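PDB 1FT5: cytochrome c-554 from Nitrosomonas europaea, which carries electrons in ammonia oxidation, accepting them directly from hydroxylamine oxidoreductase through its four covalently bound haems. Local coordinates for residues K115-H129 with G186-D198. Sequence-based numbering, arbitrary orientation.
Sequences KTPRKDLAKKGQDFH and GVFEGEPKFKFHD. With HEM (protoporphyrin IX containing Fe), chain E.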
ATOM      1  N   LYS A 115     -11.319   3.347 -24.000  1.00 23.45           N
ATOM      2  CA  LYS A 115     -10.714   3.736 -22.717  1.00 21.77           C
ATOM      3  C   LYS A 115     -11.832   3.777 -21.681  1.00 23.26           C
ATOM      4  O   LYS A 115     -12.990   3.854 -22.014  1.00 26.42           O
ATOM      5  CB  LYS A 115     -10.061   5.094 -22.830  1.00 23.86           C
ATOM      6  CG  LYS A 115      -8.759   4.979 -23.621  1.00 24.43           C
ATOM      7  CD  LYS A 115      -8.099   6.306 -23.834  1.00 32.26           C
ATOM      8  CE  LYS A 115      -6.828   6.100 -24.655  1.00 33.75           C
ATOM      9  NZ  LYS A 115      -6.948   4.860 -25.518  1.00 40.85           N
ATOM     10  N   THR A 116     -11.474   3.753 -20.395  1.00 20.34           N
ATOM     11  CA  THR A 116     -12.515   3.749 -19.347  1.00 22.37           C
ATOM     12  C   THR A 116     -12.182   4.864 -18.381  1.00 24.81           C
ATOM     13  O   THR A 116     -11.020   5.074 -18.092  1.00 23.44           O
ATOM     14  CB  THR A 116     -12.493   2.431 -18.599  1.00 22.35           C
ATOM     15  OG1 THR A 116     -12.991   1.388 -19.459  1.00 24.63           O
ATOM     16  CG2 THR A 116     -13.363   2.491 -17.318  1.00 22.14           C
ATOM     17  N   PRO A 117     -13.194   5.620 -17.916  1.00 24.11           N
ATOM     18  CA  PRO A 117     -12.902   6.701 -16.976  1.00 24.90           C
ATOM     19  C   PRO A 117     -12.413   6.189 -15.614  1.00 20.78           C
ATOM     20  O   PRO A 117     -12.962   5.240 -15.067  1.00 21.50           O
ATOM     21  CB  PRO A 117     -14.249   7.453 -16.839  1.00 25.59           C
ATOM     22  CG  PRO A 117     -15.135   6.959 -18.013  1.00 25.29           C
ATOM     23  CD  PRO A 117     -14.622   5.566 -18.293  1.00 25.36           C
ATOM     24  N   ARG A 118     -11.402   6.861 -15.058  1.00 21.19           N
ATOM     25  CA  ARG A 118     -10.934   6.498 -13.705  1.00 22.72           C
ATOM     26  C   ARG A 118     -12.093   6.706 -12.716  1.00 20.36           C
ATOM     27  O   ARG A 118     -12.124   6.060 -11.668  1.00 23.46           O
ATOM     28  CB  ARG A 118      -9.768   7.401 -13.284  1.00 22.12           C
ATOM     29  CG  ARG A 118      -8.436   6.993 -13.885  1.00 21.34           C
ATOM     30  CD  ARG A 118      -7.307   7.831 -13.255  1.00 19.20           C
ATOM     31  NE  ARG A 118      -6.112   7.345 -13.863  1.00 19.26           N
ATOM     32  CZ  ARG A 118      -5.609   7.885 -14.962  1.00 21.02           C
ATOM     33  NH1 ARG A 118      -6.204   8.932 -15.520  1.00 22.44           N
ATOM     34  NH2 ARG A 118      -4.617   7.292 -15.580  1.00 21.56           N
ATOM     35  N   LYS A 119     -13.048   7.591 -13.050  1.00 22.71           N
ATOM     36  CA  LYS A 119     -14.186   7.794 -12.139  1.00 28.41           C
ATOM     37  C   LYS A 119     -14.891   6.469 -11.858  1.00 27.51           C
ATOM     38  O   LYS A 119     -15.360   6.226 -10.741  1.00 25.59           O
ATOM     39  CB  LYS A 119     -15.201   8.780 -12.748  1.00 31.60           C
ATOM     40  CG  LYS A 119     -16.433   9.005 -11.887  1.00 34.92           C
ATOM     41  CD  LYS A 119     -17.444   9.914 -12.630  1.00 38.61           C
ATOM     42  CE  LYS A 119     -16.852  11.319 -12.876  1.00 39.82           C
ATOM     43  NZ  LYS A 119     -17.795  12.259 -13.594  1.00 43.22           N
ATOM     44  N   ASP A 120     -14.998   5.612 -12.876  1.00 24.13           N
ATOM     45  CA  ASP A 120     -15.641   4.319 -12.695  1.00 23.22           C
ATOM     46  C   ASP A 120     -14.888   3.501 -11.660  1.00 25.24           C
ATOM     47  O   ASP A 120     -15.501   2.781 -10.884  1.00 26.16           O
ATOM     48  CB  ASP A 120     -15.681   3.493 -14.006  1.00 27.59           C
ATOM     49  CG  ASP A 120     -16.675   4.024 -15.028  1.00 29.13           C
ATOM     50  OD1 ASP A 120     -16.861   3.335 -16.049  1.00 31.81           O
ATOM     51  OD2 ASP A 120     -17.253   5.080 -14.829  1.00 33.12           O
ATOM     52  N   LEU A 121     -13.551   3.569 -11.668  1.00 22.22           N
ATOM     53  CA  LEU A 121     -12.737   2.831 -10.688  1.00 19.84           C
ATOM     54  C   LEU A 121     -12.831   3.462  -9.310  1.00 20.57           C
ATOM     55  O   LEU A 121     -12.881   2.726  -8.309  1.00 20.86           O
ATOM     56  CB  LEU A 121     -11.256   2.817 -11.098  1.00 19.03           C
ATOM     57  CG  LEU A 121     -10.985   2.199 -12.483  1.00 20.43           C
ATOM     58  CD1 LEU A 121      -9.530   2.394 -12.751  1.00 16.57           C
ATOM     59  CD2 LEU A 121     -11.327   0.719 -12.501  1.00 20.94           C
ATOM     60  N   ALA A 122     -12.854   4.790  -9.237  1.00 22.34           N
ATOM     61  CA  ALA A 122     -12.936   5.447  -7.921  1.00 20.30           C
ATOM     62  C   ALA A 122     -14.276   5.074  -7.263  1.00 25.36           C
ATOM     63  O   ALA A 122     -14.325   4.883  -6.045  1.00 23.98           O
ATOM     64  CB  ALA A 122     -12.830   6.936  -8.057  1.00 25.10           C
ATOM     65  N   LYS A 123     -15.326   4.929  -8.081  1.00 23.96           N
ATOM     66  CA  LYS A 123     -16.638   4.575  -7.541  1.00 27.75           C
ATOM     67  C   LYS A 123     -16.615   3.194  -6.911  1.00 28.79           C
ATOM     68  O   LYS A 123     -17.387   2.937  -5.972  1.00 29.19           O
ATOM     69  CB  LYS A 123     -17.725   4.660  -8.635  1.00 30.36           C
ATOM     70  CG  LYS A 123     -18.087   6.091  -8.979  1.00 33.02           C
ATOM     71  CD  LYS A 123     -19.311   6.146  -9.902  1.00 35.60           C
ATOM     72  CE  LYS A 123     -20.492   5.352  -9.306  1.00 39.33           C
ATOM     73  NZ  LYS A 123     -21.867   5.982  -9.513  1.00 42.27           N
ATOM     74  N   LYS A 124     -15.712   2.325  -7.384  1.00 21.91           N
ATOM     75  CA  LYS A 124     -15.595   0.976  -6.911  1.00 21.77           C
ATOM     76  C   LYS A 124     -14.516   0.818  -5.841  1.00 17.45           C
ATOM     77  O   LYS A 124     -14.153  -0.279  -5.503  1.00 22.09           O
ATOM     78  CB  LYS A 124     -15.358   0.021  -8.081  1.00 23.74           C
ATOM     79  CG  LYS A 124     -16.635  -0.122  -8.954  1.00 26.72           C
ATOM     80  CD  LYS A 124     -16.644  -1.391  -9.744  1.00 31.87           C
ATOM     81  CE  LYS A 124     -17.957  -1.486 -10.485  1.00 30.85           C
ATOM     82  NZ  LYS A 124     -17.958  -2.481 -11.581  1.00 33.75           N
ATOM     83  N   GLY A 125     -14.046   1.958  -5.317  1.00 21.79           N
ATOM     84  CA  GLY A 125     -13.106   1.949  -4.223  1.00 21.59           C
ATOM     85  C   GLY A 125     -11.630   2.211  -4.517  1.00 20.51           C
ATOM     86  O   GLY A 125     -10.811   2.247  -3.585  1.00 20.18           O
ATOM     87  N   GLN A 126     -11.267   2.388  -5.779  1.00 20.73           N
ATOM     88  CA  GLN A 126      -9.821   2.566  -6.020  1.00 18.26           C
ATOM     89  C   GLN A 126      -9.405   3.959  -5.569  1.00 16.69           C
ATOM     90  O   GLN A 126     -10.117   4.940  -5.723  1.00 17.89           O
ATOM     91  CB  GLN A 126      -9.487   2.328  -7.523  1.00 14.73           C
ATOM     92  CG  GLN A 126      -7.959   2.361  -7.766  1.00 15.95           C
ATOM     93  CD  GLN A 126      -7.546   1.767  -9.085  1.00 18.76           C
ATOM     94  OE1 GLN A 126      -8.402   1.124  -9.759  1.00 17.81           O
ATOM     95  NE2 GLN A 126      -6.314   1.912  -9.463  1.00 19.62           N
ATOM     96  N   ASP A 127      -8.175   4.029  -5.014  1.00 15.15           N
ATOM     97  CA  ASP A 127      -7.628   5.279  -4.500  1.00 14.88           C
ATOM     98  C   ASP A 127      -6.636   5.853  -5.509  1.00 15.96           C
ATOM     99  O   ASP A 127      -5.761   5.110  -5.950  1.00 16.89           O
ATOM    100  CB  ASP A 127      -6.856   4.954  -3.209  1.00 16.11           C
ATOM    101  CG  ASP A 127      -6.614   6.155  -2.363  1.00 18.91           C
ATOM    102  OD1 ASP A 127      -6.442   7.291  -2.833  1.00 18.04           O
ATOM    103  OD2 ASP A 127      -6.576   5.970  -1.144  1.00 20.79           O
ATOM    104  N   PHE A 128      -6.862   7.115  -5.886  1.00 18.04           N
ATOM    105  CA  PHE A 128      -5.943   7.821  -6.767  1.00 17.31           C
ATOM    106  C   PHE A 128      -5.315   9.005  -6.087  1.00 17.18           C
ATOM    107  O   PHE A 128      -4.746   9.851  -6.770  1.00 20.85           O
ATOM    108  CB  PHE A 128      -6.705   8.300  -8.013  1.00 18.30           C
ATOM    109  CG  PHE A 128      -7.282   7.161  -8.792  1.00 19.20           C
ATOM    110  CD1 PHE A 128      -6.492   6.491  -9.717  1.00 15.63           C
ATOM    111  CD2 PHE A 128      -8.608   6.734  -8.588  1.00 22.81           C
ATOM    112  CE1 PHE A 128      -6.983   5.407 -10.442  1.00 17.87           C
ATOM    113  CE2 PHE A 128      -9.130   5.631  -9.323  1.00 19.09           C
ATOM    114  CZ  PHE A 128      -8.314   4.960 -10.255  1.00 19.67           C
ATOM    115  N   HIS A 129      -5.391   9.081  -4.740  1.00 15.36           N
ATOM    116  CA  HIS A 129      -4.883  10.232  -4.031  1.00 15.70           C
ATOM    117  C   HIS A 129      -3.843   9.784  -3.003  1.00 16.17           C
ATOM    118  O   HIS A 129      -2.823  10.477  -2.809  1.00 15.93           O
ATOM    119  CB  HIS A 129      -6.053  10.919  -3.335  1.00 18.78           C
ATOM    120  CG  HIS A 129      -5.722  12.253  -2.760  1.00 23.40           C
ATOM    121  ND1 HIS A 129      -5.243  12.418  -1.472  1.00 23.86           N
ATOM    122  CD2 HIS A 129      -5.760  13.492  -3.316  1.00 22.91           C
ATOM    123  CE1 HIS A 129      -4.995  13.700  -1.267  1.00 21.88           C
ATOM    124  NE2 HIS A 129      -5.297  14.371  -2.369  1.00 23.65           N
ATOM    125  N   GLY A 186      -2.520   3.246 -21.158  1.00 25.61           N
ATOM    126  CA  GLY A 186      -3.502   4.295 -21.015  1.00 25.51           C
ATOM    127  C   GLY A 186      -4.950   3.860 -21.117  1.00 27.24           C
ATOM    128  O   GLY A 186      -5.792   4.596 -21.638  1.00 28.87           O
ATOM    129  N   VAL A 187      -5.239   2.666 -20.629  1.00 24.04           N
ATOM    130  CA  VAL A 187      -6.594   2.124 -20.629  1.00 19.18           C
ATOM    131  C   VAL A 187      -7.487   3.096 -19.858  1.00 21.52           C
ATOM    132  O   VAL A 187      -8.609   3.372 -20.266  1.00 22.12           O
ATOM    133  CB  VAL A 187      -6.625   0.755 -19.919  1.00 21.84           C
ATOM    134  CG1 VAL A 187      -8.080   0.268 -19.711  1.00 23.00           C
ATOM    135  CG2 VAL A 187      -5.801  -0.254 -20.711  1.00 21.75           C
ATOM    136  N   PHE A 188      -7.033   3.625 -18.709  1.00 18.75           N
ATOM    137  CA  PHE A 188      -7.886   4.526 -17.951  1.00 20.54           C
ATOM    138  C   PHE A 188      -7.561   5.958 -18.198  1.00 25.29           C
ATOM    139  O   PHE A 188      -6.395   6.286 -18.431  1.00 25.74           O
ATOM    140  CB  PHE A 188      -7.764   4.168 -16.446  1.00 19.08           C
ATOM    141  CG  PHE A 188      -8.253   2.778 -16.139  1.00 17.92           C
ATOM    142  CD1 PHE A 188      -7.362   1.754 -15.933  1.00 18.81           C
ATOM    143  CD2 PHE A 188      -9.632   2.494 -16.176  1.00 17.78           C
ATOM    144  CE1 PHE A 188      -7.797   0.434 -15.766  1.00 19.29           C
ATOM    145  CE2 PHE A 188     -10.084   1.176 -16.015  1.00 16.89           C
ATOM    146  CZ  PHE A 188      -9.189   0.165 -15.814  1.00 17.08           C
ATOM    147  N   GLU A 189      -8.575   6.822 -18.148  1.00 24.29           N
ATOM    148  CA  GLU A 189      -8.368   8.237 -18.389  1.00 27.00           C
ATOM    149  C   GLU A 189      -9.184   9.152 -17.496  1.00 24.76           C
ATOM    150  O   GLU A 189     -10.127   8.720 -16.840  1.00 26.02           O
ATOM    151  CB  GLU A 189      -8.672   8.570 -19.857  1.00 29.55           C
ATOM    152  CG  GLU A 189      -9.993   8.074 -20.344  1.00 32.31           C
ATOM    153  CD  GLU A 189     -10.361   8.679 -21.704  1.00 36.65           C
ATOM    154  OE1 GLU A 189      -9.518   9.389 -22.296  1.00 37.23           O
ATOM    155  OE2 GLU A 189     -11.498   8.447 -22.150  1.00 39.55           O
ATOM    156  N   GLY A 190      -8.773  10.416 -17.435  1.00 22.40           N
ATOM    157  CA  GLY A 190      -9.494  11.411 -16.678  1.00 25.27           C
ATOM    158  C   GLY A 190      -9.345  11.360 -15.172  1.00 25.46           C
ATOM    159  O   GLY A 190      -8.506  10.620 -14.656  1.00 22.90           O
ATOM    160  N   GLU A 191     -10.148  12.188 -14.497  1.00 25.09           N
ATOM    161  CA  GLU A 191     -10.117  12.296 -13.040  1.00 27.50           C
ATOM    162  C   GLU A 191     -11.033  11.324 -12.321  1.00 26.57           C
ATOM    163  O   GLU A 191     -12.008  10.824 -12.883  1.00 26.47           O
ATOM    164  CB  GLU A 191     -10.509  13.712 -12.656  1.00 26.78           C
ATOM    165  CG  GLU A 191      -9.547  14.764 -13.151  1.00 31.75           C
ATOM    166  CD  GLU A 191      -8.227  14.768 -12.390  1.00 34.85           C
ATOM    167  OE1 GLU A 191      -8.199  14.363 -11.216  1.00 32.21           O
ATOM    168  OE2 GLU A 191      -7.223  15.202 -12.984  1.00 38.22           O
ATOM    169  N   PRO A 192     -10.727  11.006 -11.061  1.00 26.19           N
ATOM    170  CA  PRO A 192      -9.583  11.504 -10.288  1.00 24.70           C
ATOM    171  C   PRO A 192      -8.280  10.846 -10.708  1.00 19.76           C
ATOM    172  O   PRO A 192      -8.162   9.630 -10.815  1.00 23.22           O
ATOM    173  CB  PRO A 192      -9.963  11.193  -8.841  1.00 24.76           C
ATOM    174  CG  PRO A 192     -10.755   9.974  -8.942  1.00 26.65           C
ATOM    175  CD  PRO A 192     -11.528  10.059 -10.275  1.00 23.63           C
ATOM    176  N   LYS A 193      -7.290  11.698 -10.932  1.00 22.84           N
ATOM    177  CA  LYS A 193      -5.972  11.277 -11.385  1.00 21.97           C
ATOM    178  C   LYS A 193      -4.946  11.749 -10.347  1.00 18.54           C
ATOM    179  O   LYS A 193      -4.980  12.875  -9.905  1.00 21.78           O
ATOM    180  CB  LYS A 193      -5.652  11.920 -12.742  1.00 24.96           C
ATOM    181  CG  LYS A 193      -4.430  11.337 -13.392  1.00 28.69           C
ATOM    182  CD  LYS A 193      -4.435  11.727 -14.862  1.00 33.82           C
ATOM    183  CE  LYS A 193      -3.538  12.853 -15.081  1.00 33.98           C
ATOM    184  NZ  LYS A 193      -3.214  12.959 -16.559  1.00 34.54           N
ATOM    185  N   PHE A 194      -4.067  10.840  -9.976  1.00 19.71           N
ATOM    186  CA  PHE A 194      -3.027  11.182  -8.988  1.00 18.00           C
ATOM    187  C   PHE A 194      -2.205  12.358  -9.505  1.00 18.18           C
ATOM    188  O   PHE A 194      -1.787  12.361 -10.676  1.00 18.76           O
ATOM    189  CB  PHE A 194      -2.106   9.976  -8.769  1.00 18.53           C
ATOM    190  CG  PHE A 194      -1.019  10.230  -7.754  1.00 16.29           C
ATOM    191  CD1 PHE A 194       0.288   9.763  -8.006  1.00 18.25           C
ATOM    192  CD2 PHE A 194      -1.310  10.902  -6.572  1.00 20.04           C
ATOM    193  CE1 PHE A 194       1.338   9.982  -7.023  1.00 16.62           C
ATOM    194  CE2 PHE A 194      -0.279  11.117  -5.609  1.00 19.79           C
ATOM    195  CZ  PHE A 194       1.007  10.657  -5.853  1.00 18.31           C
ATOM    196  N   LYS A 195      -1.988  13.348  -8.633  1.00 17.45           N
ATOM    197  CA  LYS A 195      -1.241  14.558  -8.978  1.00 18.15           C
ATOM    198  C   LYS A 195       0.106  14.364  -9.577  1.00 17.44           C
ATOM    199  O   LYS A 195       0.596  15.268 -10.309  1.00 24.01           O
ATOM    200  CB  LYS A 195      -1.153  15.519  -7.781  1.00 18.68           C
ATOM    201  CG  LYS A 195      -0.361  14.967  -6.557  1.00 18.45           C
ATOM    202  CD  LYS A 195      -0.545  15.952  -5.410  1.00 20.41           C
ATOM    203  CE  LYS A 195       0.458  15.707  -4.265  1.00 20.50           C
ATOM    204  NZ  LYS A 195       0.229  16.708  -3.142  1.00 24.59           N
ATOM    205  N   PHE A 196       0.759  13.238  -9.293  1.00 16.33           N
ATOM    206  CA  PHE A 196       2.084  12.991  -9.870  1.00 17.50           C
ATOM    207  C   PHE A 196       2.068  11.921 -10.934  1.00 16.09           C
ATOM    208  O   PHE A 196       3.097  11.431 -11.357  1.00 17.50           O
ATOM    209  CB  PHE A 196       3.122  12.581  -8.801  1.00 18.09           C
ATOM    210  CG  PHE A 196       3.327  13.620  -7.727  1.00 15.64           C
ATOM    211  CD1 PHE A 196       3.442  13.250  -6.405  1.00 18.79           C
ATOM    212  CD2 PHE A 196       3.409  14.977  -8.047  1.00 19.51           C
ATOM    213  CE1 PHE A 196       3.637  14.212  -5.397  1.00 20.66           C
ATOM    214  CE2 PHE A 196       3.608  15.962  -7.025  1.00 18.77           C
ATOM    215  CZ  PHE A 196       3.720  15.547  -5.677  1.00 22.59           C
ATOM    216  N   HIS A 197       0.875  11.495 -11.362  1.00 16.01           N
ATOM    217  CA  HIS A 197       0.794  10.434 -12.373  1.00 15.09           C
ATOM    218  C   HIS A 197       1.565  10.737 -13.705  1.00 13.79           C
ATOM    219  O   HIS A 197       2.326   9.910 -14.178  1.00 16.42           O
ATOM    220  CB  HIS A 197      -0.708  10.218 -12.728  1.00 16.84           C
ATOM    221  CG  HIS A 197      -0.926   9.155 -13.769  1.00 16.97           C
ATOM    222  ND1 HIS A 197      -1.085   7.825 -13.463  1.00 19.01           N
ATOM    223  CD2 HIS A 197      -1.001   9.239 -15.127  1.00 21.22           C
ATOM    224  CE1 HIS A 197      -1.247   7.127 -14.580  1.00 22.24           C
ATOM    225  NE2 HIS A 197      -1.197   7.967 -15.606  1.00 21.95           N
ATOM    226  N   ASP A 198       1.335  11.920 -14.256  1.00 22.73           N
ATOM    227  CA  ASP A 198       2.012  12.226 -15.520  1.00 23.21           C
ATOM    228  C   ASP A 198       3.502  12.296 -15.315  1.00 19.26           C
ATOM    229  O   ASP A 198       4.285  11.787 -16.142  1.00 20.97           O
ATOM    230  CB  ASP A 198       1.481  13.526 -16.086  1.00 22.11           C
ATOM    231  CG  ASP A 198       0.015  13.397 -16.503  1.00 25.21           C
ATOM    232  OD1 ASP A 198      -0.401  12.269 -16.873  1.00 26.47           O
ATOM    233  OD2 ASP A 198      -0.685  14.414 -16.436  1.00 32.61           O
TER
HETATM  234  CHA HEM E 213      -4.219  -0.488 -14.330  1.00 18.62           C
HETATM  235  CHB HEM E 213      -3.690  -1.512  -9.633  1.00 16.19           C
HETATM  236  CHC HEM E 213      -5.683  -5.887 -10.417  1.00 17.77           C
HETATM  237  CHD HEM E 213      -5.219  -5.146 -15.247  1.00 16.57           C
HETATM  238  C1A HEM E 213      -3.952  -0.368 -12.972  1.00 16.05           C
HETATM  239  C2A HEM E 213      -3.476   0.850 -12.335  1.00 16.28           C
HETATM  240  C3A HEM E 213      -3.266   0.518 -11.013  1.00 17.55           C
HETATM  241  C4A HEM E 213      -3.667  -0.835 -10.861  1.00 18.27           C
HETATM  242  CMA HEM E 213      -2.753   1.412  -9.867  1.00 15.65           C
HETATM  243  CAA HEM E 213      -3.271   2.180 -12.998  1.00 17.44           C
HETATM  244  CBA HEM E 213      -4.580   2.975 -13.062  1.00 15.29           C
HETATM  245  CGA HEM E 213      -4.416   4.401 -13.533  1.00 14.85           C
HETATM  246  O1A HEM E 213      -4.196   4.573 -14.802  1.00 22.61           O
HETATM  247  O2A HEM E 213      -4.516   5.373 -12.732  1.00 16.62           O
HETATM  248  C1B HEM E 213      -4.183  -2.797  -9.472  1.00 17.85           C
HETATM  249  C2B HEM E 213      -4.371  -3.402  -8.204  1.00 15.99           C
HETATM  250  C3B HEM E 213      -5.034  -4.596  -8.388  1.00 16.55           C
HETATM  251  C4B HEM E 213      -5.205  -4.736  -9.816  1.00 17.28           C
HETATM  252  CMB HEM E 213      -3.923  -2.809  -6.841  1.00 15.76           C
HETATM  253  CAB HEM E 213      -5.497  -5.629  -7.317  1.00 16.63           C
HETATM  254  CBB HEM E 213      -6.728  -5.187  -6.505  1.00 16.03           C
HETATM  255  C1C HEM E 213      -5.661  -6.068 -11.795  1.00 18.56           C
HETATM  256  C2C HEM E 213      -5.978  -7.350 -12.429  1.00 21.81           C
HETATM  257  C3C HEM E 213      -5.746  -7.144 -13.765  1.00 19.04           C
HETATM  258  C4C HEM E 213      -5.397  -5.787 -13.971  1.00 20.46           C
HETATM  259  CMC HEM E 213      -6.411  -8.659 -11.727  1.00 20.81           C
HETATM  260  CAC HEM E 213      -5.761  -8.217 -14.871  1.00 22.79           C
HETATM  261  CBC HEM E 213      -7.014  -8.996 -15.194  1.00 22.59           C
HETATM  262  C1D HEM E 213      -4.977  -3.780 -15.387  1.00 20.88           C
HETATM  263  C2D HEM E 213      -4.923  -3.102 -16.630  1.00 18.90           C
HETATM  264  C3D HEM E 213      -4.686  -1.806 -16.374  1.00 17.99           C
HETATM  265  C4D HEM E 213      -4.588  -1.670 -14.949  1.00 16.18           C
HETATM  266  CMD HEM E 213      -5.120  -3.803 -18.025  1.00 17.60           C
HETATM  267  CAD HEM E 213      -4.393  -0.779 -17.423  1.00 16.30           C
HETATM  268  CBD HEM E 213      -2.951  -0.738 -17.857  1.00 16.31           C
HETATM  269  CGD HEM E 213      -2.525   0.311 -18.888  1.00 15.59           C
HETATM  270  O1D HEM E 213      -1.517  -0.015 -19.555  1.00 19.54           O
HETATM  271  O2D HEM E 213      -3.121   1.383 -18.955  1.00 17.72           O
HETATM  272  NA  HEM E 213      -4.067  -1.403 -12.060  1.00 16.35           N
HETATM  273  NB  HEM E 213      -4.691  -3.613 -10.490  1.00 13.86           N
HETATM  274  NC  HEM E 213      -5.299  -5.105 -12.739  1.00 19.54           N
HETATM  275  ND  HEM E 213      -4.792  -2.859 -14.362  1.00 14.43           N
HETATM  276 FE   HEM E 213      -4.731  -3.239 -12.438  1.00 16.14          FE
HETATM  277  O   HOH W   1     -12.661   9.934 -15.210  1.00 27.18           O
HETATM  278  O   HOH W   2      -6.180  12.611  -6.903  1.00 25.37           O
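R118 reaches across to G190 with an extended chain, and every nitrogen of its guanidinium is engaged. R118 NH1 gives a hydrogen bond to G190 O at 3.0 Å, lying in the plane of both groups and using a lone pair of the carbonyl. NE and NH2 together hold one haem propionate, the R118 NE to haem O2A bond being 2.8 Å long and nearly straight (169°). Backbone of F188 and E189 lies over one face of the guanidinium and K193 CG over the other, while NH2 sits above the H197 ring without a hydrogen bond to it. Replacing R118 by alanine is likely to leave the propionate without its cationic mate and G190 O without its side-chain donor. Beside this group, P192 O sits over one face of the F128 ring, 3.3 Å from F128 CG, and has no hydrogen-bonding partner; P192, which follows a cis peptide bond, also packs CG against A122 CB.

The arginine leaves from the end of a two-stranded parallel sheet, the only strand pairing in this largely loop-and-helix multihaem cytochrome. T116 N bonds to V187 O, T116 O receives E189 N, and R118 N reaches E189 O at 2.9 Å, continuing the pairing one residue beyond the strand. With CG anti to its carbonyl carbon (chi1 -63°), F188 lies alongside T116 and turns one face of its ring to L121; L121 CD1 makes a CH-pi contact 3.5 Å from the ring centroid, and V187 CG1 lies over the opposite face. The same ring meets H102, an axial haem ligand, whose NE2 is hydrogen-bonded to Q126 OE1. G186 N and V187 N both donate to O2D of the second propionate, while H197 ND1 bonds to a propionate of another haem.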